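Long-range contacts in RagB/SusD family nutrient uptake outer membrane protein (Bacteroides thetaiotaomicron, PDB 7KV2), which probably binds beta-glucan at the cell surface of a human gut bacterium, as a SusD-family protein of nutrient uptake at the outer membrane: residues His58-Ala63 with Arg286-Leu292; Gly295-Thr301 with Glu393-Asn398. All coordinates share one frame; numbering follows the deposited sequence.

Both contacts lie on the same side of the chain's centre, about 10 Å apart between their own centres. Contact 1 joins the loop after helix 43-53 to the loop after strand 273-277. Contact 2 follows further along the same second loop, where it leads into helix 299-303, and pairs it with the loop before strand 400-404. The two touch directly. D61 and R286 of contact 1 reach T297 and G296 of contact 2, and N395 of contact 2 reaches back to R286. A loop of the N-terminal starch-binding-associated part is thus tied to loops of the C-terminal SusD part, in a largely helical protein with tetratricopeptide repeats.

Contact 1: residues His58-Ala63 with Arg286-Leu292; sequences HWPDWA and RDWGSPL
R286 reaches from its loop into the type I beta turn W59-W62, joining two loops of this SusD-like fold. Its CG lies anti to the backbone N (chi1 -170°), and the chain stays extended from CB to NE. NE makes a weak hydrogen bond to P291 O in its own loop. At the tip, NH1 forms a salt bridge with D61 OD2 at 3.0 Å, and NH2 bonds to D61 OD1. The carboxylate and guanidinium planes stand 67° apart, and NH2 meets OD1 from above the carboxylate plane. NH2 also donates to W62 O at 2.8 Å. W62 CB lies over one guanidinium face and a water over the other. That water links H58 ND1 to P291 O, while H58 NE2 bonds D55. NH1 has a second partner in G296, and D61 OD2 is also held by T297 and A298.

P291 CB packs over one face of the W62 ring, 3.6 Å from CD1. The next residue, L292, meets W59, which also touches helix 110-130. W59 NE1 donates weakly to L292 O, and L292 CD2 sits over the five-membered ring, 3.9 Å from its centroid.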
loop_
_atom_site.group_PDB
_atom_site.type_symbol
_atom_site.label_atom_id
_atom_site.label_comp_id
_atom_site.label_asym_id
_atom_site.label_seq_id
_atom_site.Cartn_x
_atom_site.Cartn_y
_atom_site.Cartn_z
ATOM N N HIS A 58 0.385 -6.074 9.240
ATOM C CA HIS A 58 0.163 -4.812 9.978
ATOM C C HIS A 58 1.430 -4.379 10.696
ATOM O O HIS A 58 1.328 -3.513 11.504
ATOM C CB HIS A 58 -1.040 -4.859 10.932
ATOM C CG HIS A 58 -0.944 -5.849 12.045
ATOM N ND1 HIS A 58 -0.296 -5.591 13.239
ATOM C CD2 HIS A 58 -1.435 -7.096 12.145
ATOM C CE1 HIS A 58 -0.385 -6.664 14.019
ATOM N NE2 HIS A 58 -1.096 -7.585 13.384
ATOM N N TRP A 59 2.604 -4.902 10.353
ATOM C CA TRP A 59 3.874 -4.539 11.037
ATOM C C TRP A 59 4.633 -3.349 10.448
ATOM O O TRP A 59 5.192 -2.602 11.244
ATOM C CB TRP A 59 4.807 -5.768 11.036
ATOM C CG TRP A 59 4.370 -6.845 11.978
ATOM C CD1 TRP A 59 3.243 -6.889 12.745
ATOM C CD2 TRP A 59 5.070 -8.090 12.219
ATOM N NE1 TRP A 59 3.196 -8.069 13.446
ATOM C CE2 TRP A 59 4.296 -8.829 13.138
ATOM C CE3 TRP A 59 6.263 -8.640 11.743
ATOM C CZ2 TRP A 59 4.689 -10.086 13.606
ATOM C CZ3 TRP A 59 6.664 -9.872 12.218
ATOM C CH2 TRP A 59 5.888 -10.579 13.137
ATOM N N PRO A 60 4.846 -3.233 9.108
ATOM C CA PRO A 60 5.941 -2.429 8.573
ATOM C C PRO A 60 5.907 -0.931 8.872
ATOM O O PRO A 60 6.968 -0.300 8.933
ATOM C CB PRO A 60 5.941 -2.633 7.045
ATOM C CG PRO A 60 4.735 -3.428 6.728
ATOM C CD PRO A 60 4.171 -3.957 8.034
ATOM N N ASP A 61 4.730 -0.396 9.185
ATOM C CA ASP A 61 4.610 1.024 9.592
ATOM C C ASP A 61 5.379 1.285 10.911
ATOM O O ASP A 61 5.820 2.445 11.144
ATOM C CB ASP A 61 3.131 1.417 9.666
ATOM C CG ASP A 61 2.345 0.649 10.715
ATOM O OD1 ASP A 61 2.402 -0.616 10.725
ATOM O OD2 ASP A 61 1.614 1.325 11.470
ATOM N N TRP A 62 5.592 0.263 11.745
ATOM C CA TRP A 62 6.435 0.393 12.962
ATOM C C TRP A 62 6.845 -1.000 13.439
ATOM O O TRP A 62 6.035 -1.690 14.106
ATOM C CB TRP A 62 5.733 1.202 14.049
ATOM C CG TRP A 62 6.410 1.212 15.384
ATOM C CD1 TRP A 62 5.863 0.782 16.557
ATOM C CD2 TRP A 62 7.764 1.591 15.690
ATOM N NE1 TRP A 62 6.763 0.895 17.575
ATOM C CE2 TRP A 62 7.930 1.415 17.083
ATOM C CE3 TRP A 62 8.842 2.079 14.939
ATOM C CZ2 TRP A 62 9.137 1.670 17.732
ATOM C CZ3 TRP A 62 10.035 2.339 15.573
ATOM C CH2 TRP A 62 10.183 2.114 16.951
ATOM N N ALA A 63 8.070 -1.412 13.090
ATOM C CA ALA A 63 8.572 -2.758 13.406
ATOM C C ALA A 63 10.101 -2.771 13.277
ATOM O O ALA A 63 10.655 -2.045 12.406
ATOM C CB ALA A 63 7.929 -3.765 12.474
ATOM N N ARG A 286 -0.600 -1.180 21.055
ATOM C CA ARG A 286 0.680 -1.085 20.304
ATOM C C ARG A 286 1.504 0.020 20.993
ATOM O O ARG A 286 0.907 1.037 21.445
ATOM C CB ARG A 286 0.456 -0.839 18.809
ATOM C CG ARG A 286 1.721 -0.972 17.977
ATOM C CD ARG A 286 1.526 -0.560 16.534
ATOM N NE ARG A 286 2.526 -1.128 15.614
ATOM C CZ ARG A 286 2.414 -1.135 14.282
ATOM N NH1 ARG A 286 1.347 -0.582 13.712
ATOM N NH2 ARG A 286 3.341 -1.712 13.532
ATOM N N ASP A 287 2.819 -0.187 21.100
ATOM C CA ASP A 287 3.713 0.663 21.933
ATOM C C ASP A 287 5.117 0.665 21.332
ATOM O O ASP A 287 5.421 -0.219 20.488
ATOM C CB ASP A 287 3.789 0.172 23.390
ATOM C CG ASP A 287 3.898 1.288 24.417
ATOM O OD1 ASP A 287 4.012 2.474 24.022
ATOM O OD2 ASP A 287 3.841 0.963 25.620
ATOM N N TRP A 288 5.956 1.591 21.812
ATOM C CA TRP A 288 7.382 1.705 21.398
ATOM C C TRP A 288 8.043 0.336 21.542
ATOM O O TRP A 288 8.713 -0.110 20.577
ATOM C CB TRP A 288 8.072 2.780 22.245
ATOM C CG TRP A 288 7.230 4.014 22.308
ATOM C CD1 TRP A 288 6.521 4.482 23.380
ATOM C CD2 TRP A 288 6.912 4.873 21.193
ATOM N NE1 TRP A 288 5.829 5.610 23.024
ATOM C CE2 TRP A 288 6.060 5.884 21.694
ATOM C CE3 TRP A 288 7.314 4.921 19.847
ATOM C CZ2 TRP A 288 5.585 6.918 20.881
ATOM C CZ3 TRP A 288 6.832 5.934 19.043
ATOM C CH2 TRP A 288 5.991 6.923 19.560
ATOM N N GLY A 289 7.803 -0.295 22.700
ATOM C CA GLY A 289 8.350 -1.602 23.099
ATOM C C GLY A 289 7.518 -2.783 22.611
ATOM O O GLY A 289 8.075 -3.884 22.654
ATOM N N SER A 290 6.272 -2.576 22.139
ATOM C CA SER A 290 5.354 -3.634 21.622
ATOM C C SER A 290 4.865 -3.318 20.202
ATOM O O SER A 290 3.663 -3.168 19.975
ATOM C CB SER A 290 4.182 -3.820 22.563
ATOM O OG SER A 290 4.629 -3.955 23.904
ATOM N N PRO A 291 5.764 -3.221 19.193
ATOM C CA PRO A 291 5.343 -2.850 17.837
ATOM C C PRO A 291 4.496 -3.904 17.093
ATOM O O PRO A 291 3.878 -3.572 16.095
ATOM C CB PRO A 291 6.678 -2.645 17.085
ATOM C CG PRO A 291 7.676 -3.514 17.853
ATOM C CD PRO A 291 7.220 -3.439 19.302
ATOM N N LEU A 292 4.548 -5.176 17.501
ATOM C CA LEU A 292 4.054 -6.289 16.639
ATOM C C LEU A 292 2.595 -6.642 16.977
ATOM O O LEU A 292 1.969 -7.384 16.190
ATOM C CB LEU A 292 4.996 -7.483 16.817
ATOM C CG LEU A 292 6.471 -7.164 16.572
ATOM C CD1 LEU A 292 7.282 -8.453 16.482
ATOM C CD2 LEU A 292 6.623 -6.342 15.303
HETATM O O HOH W 1 1.271 -3.966 14.760
#

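Contact 2: residues Gly295-Thr301 with Glu393-Asn398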
loop_
_atom_site.group_PDB
_atom_site.type_symbol
_atom_site.label_atom_id
_atom_site.label_comp_id
_atom_site.label_asym_id
_atom_site.label_seq_id
_atom_site.Cartn_x
_atom_site.Cartn_y
_atom_site.Cartn_z
ATOM N N GLY A 295 -2.809 -3.835 17.010
ATOM C CA GLY A 295 -3.279 -2.562 17.577
ATOM C C GLY A 295 -3.580 -1.601 16.450
ATOM O O GLY A 295 -4.141 -2.076 15.394
ATOM N N GLY A 296 -3.210 -0.333 16.641
ATOM C CA GLY A 296 -3.343 0.716 15.620
ATOM C C GLY A 296 -2.132 0.863 14.722
ATOM O O GLY A 296 -1.225 0.026 14.752
ATOM N N THR A 297 -2.184 1.875 13.862
ATOM C CA THR A 297 -1.124 2.207 12.896
ATOM C C THR A 297 -0.437 3.477 13.350
ATOM O O THR A 297 -1.069 4.348 13.931
ATOM C CB THR A 297 -1.672 2.330 11.461
ATOM O OG1 THR A 297 -0.625 2.754 10.620
ATOM C CG2 THR A 297 -2.802 3.312 11.302
ATOM N N ALA A 298 0.832 3.596 13.025
ATOM C CA ALA A 298 1.616 4.818 13.238
ATOM C C ALA A 298 1.392 5.801 12.095
ATOM O O ALA A 298 1.848 6.945 12.231
ATOM C CB ALA A 298 3.089 4.444 13.297
ATOM N N LEU A 299 0.785 5.372 10.976
ATOM C CA LEU A 299 0.848 6.175 9.706
ATOM C C LEU A 299 0.375 7.609 9.947
ATOM O O LEU A 299 1.073 8.549 9.548
ATOM C CB LEU A 299 0.135 5.457 8.559
ATOM C CG LEU A 299 0.006 6.244 7.262
ATOM C CD1 LEU A 299 1.359 6.593 6.679
ATOM C CD2 LEU A 299 -0.819 5.534 6.212
ATOM N N PRO A 300 -0.801 7.852 10.573
ATOM C CA PRO A 300 -1.287 9.224 10.771
ATOM C C PRO A 300 -0.317 10.075 11.594
ATOM O O PRO A 300 -0.206 11.233 11.315
ATOM C CB PRO A 300 -2.658 9.037 11.421
ATOM C CG PRO A 300 -3.089 7.675 10.949
ATOM C CD PRO A 300 -1.809 6.871 10.988
ATOM N N THR A 301 0.366 9.504 12.578
ATOM C CA THR A 301 1.364 10.265 13.375
ATOM C C THR A 301 2.479 10.706 12.415
ATOM O O THR A 301 2.946 11.863 12.496
ATOM C CB THR A 301 1.904 9.450 14.556
ATOM O OG1 THR A 301 0.837 9.210 15.497
ATOM C CG2 THR A 301 3.031 10.198 15.242
ATOM N N GLU A 393 0.248 7.683 19.811
ATOM C CA GLU A 393 0.973 7.940 18.545
ATOM C C GLU A 393 0.950 6.694 17.656
ATOM O O GLU A 393 1.075 6.838 16.433
ATOM C CB GLU A 393 2.420 8.369 18.834
ATOM C CG GLU A 393 2.522 9.615 19.705
ATOM C CD GLU A 393 3.869 10.321 19.670
ATOM O OE1 GLU A 393 4.915 9.617 19.521
ATOM O OE2 GLU A 393 3.884 11.578 19.782
ATOM N N LEU A 394 0.867 5.495 18.234
ATOM C CA LEU A 394 0.993 4.241 17.460
ATOM C C LEU A 394 -0.362 3.550 17.317
ATOM O O LEU A 394 -0.383 2.416 16.752
ATOM C CB LEU A 394 1.992 3.323 18.186
ATOM C CG LEU A 394 3.410 3.894 18.340
ATOM C CD1 LEU A 394 4.309 2.968 19.160
ATOM C CD2 LEU A 394 4.069 4.176 16.999
ATOM N N ASN A 395 -1.447 4.147 17.790
ATOM C CA ASN A 395 -2.721 3.379 17.852
ATOM C C ASN A 395 -3.848 4.068 17.108
ATOM O O ASN A 395 -4.957 4.082 17.652
ATOM C CB ASN A 395 -3.148 3.029 19.282
ATOM C CG ASN A 395 -2.301 1.893 19.787
ATOM O OD1 ASN A 395 -2.349 0.781 19.236
ATOM N ND2 ASN A 395 -1.447 2.206 20.757
ATOM N N TRP A 396 -3.592 4.588 15.906
ATOM C CA TRP A 396 -4.691 5.110 15.050
ATOM C C TRP A 396 -5.485 3.923 14.467
ATOM O O TRP A 396 -4.898 2.907 14.195
ATOM C CB TRP A 396 -4.110 5.989 13.948
ATOM C CG TRP A 396 -3.472 7.205 14.508
ATOM C CD1 TRP A 396 -2.136 7.403 14.742
ATOM C CD2 TRP A 396 -4.156 8.377 14.965
ATOM N NE1 TRP A 396 -1.961 8.641 15.285
ATOM C CE2 TRP A 396 -3.177 9.246 15.469
ATOM C CE3 TRP A 396 -5.502 8.790 14.972
ATOM C CZ2 TRP A 396 -3.500 10.493 15.991
ATOM C CZ3 TRP A 396 -5.811 10.027 15.486
ATOM C CH2 TRP A 396 -4.827 10.863 15.991
ATOM N N ASN A 397 -6.794 4.099 14.286
ATOM C CA ASN A 397 -7.718 3.044 13.821
ATOM C C ASN A 397 -7.749 2.993 12.273
ATOM O O ASN A 397 -8.396 2.073 11.748
ATOM C CB ASN A 397 -9.127 3.268 14.404
ATOM C CG ASN A 397 -9.841 4.498 13.885
ATOM O OD1 ASN A 397 -9.485 5.064 12.847
ATOM N ND2 ASN A 397 -10.868 4.956 14.610
ATOM N N ASN A 398 -7.026 3.846 11.546
ATOM C CA ASN A 398 -7.148 3.883 10.056
ATOM C C ASN A 398 -6.675 2.580 9.414
ATOM O O ASN A 398 -5.432 2.320 9.330
ATOM C CB ASN A 398 -6.350 5.033 9.434
ATOM C CG ASN A 398 -6.674 6.377 10.026
ATOM O OD1 ASN A 398 -6.428 6.603 11.223
ATOM N ND2 ASN A 398 -7.240 7.245 9.191
#
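The backbones of G295-T301 and E393-N398 meet in a single antiparallel bridge, a hydrogen-bonded pair of T297 with W396. T297 N donates to W396 O at 2.9 Å, in the carbonyl plane and on a lone pair. W396 N returns a bond to T297 O, tilted 20° from that carbonyl plane. Next to the bridge the chains come very close, with the CA atoms of G296 and N395 only 3.5 Å apart. G296 N donates to N395 OD1 at 3.0 Å, nearly straight at 166°. N395 ND2 bonds R286 O and S391 O, so the N395 side chain bridges its own loop and the loop that carries R286 and G296.

In the SusD family part of the chain, this bridge joins the loop before helix 299-303 to the one before strand 400-404. T297 OG1 lies anti to its own N (chi1 175°) and accepts from L299 N, a capping bond in the turn that leads into the helix. The same hydroxyl is bonded to D61.

P300 and T301 meet W396. P300 CB sits over one face of the indole, a CH-pi contact 3.7 Å from the centroid of the five-membered ring. P300 CG meets W396 CB and, at 3.5 Å, N398 OD1. T301 OG1 lies at the indole edge, in the ring plane, and accepts from W396 NE1 at 2.9 Å. The T301 hydroxyl donates a hydrogen bond to E393 O, 2.6 Å from OG1, in the carbonyl plane on a lone pair. A298 CB packs against L394 CD2.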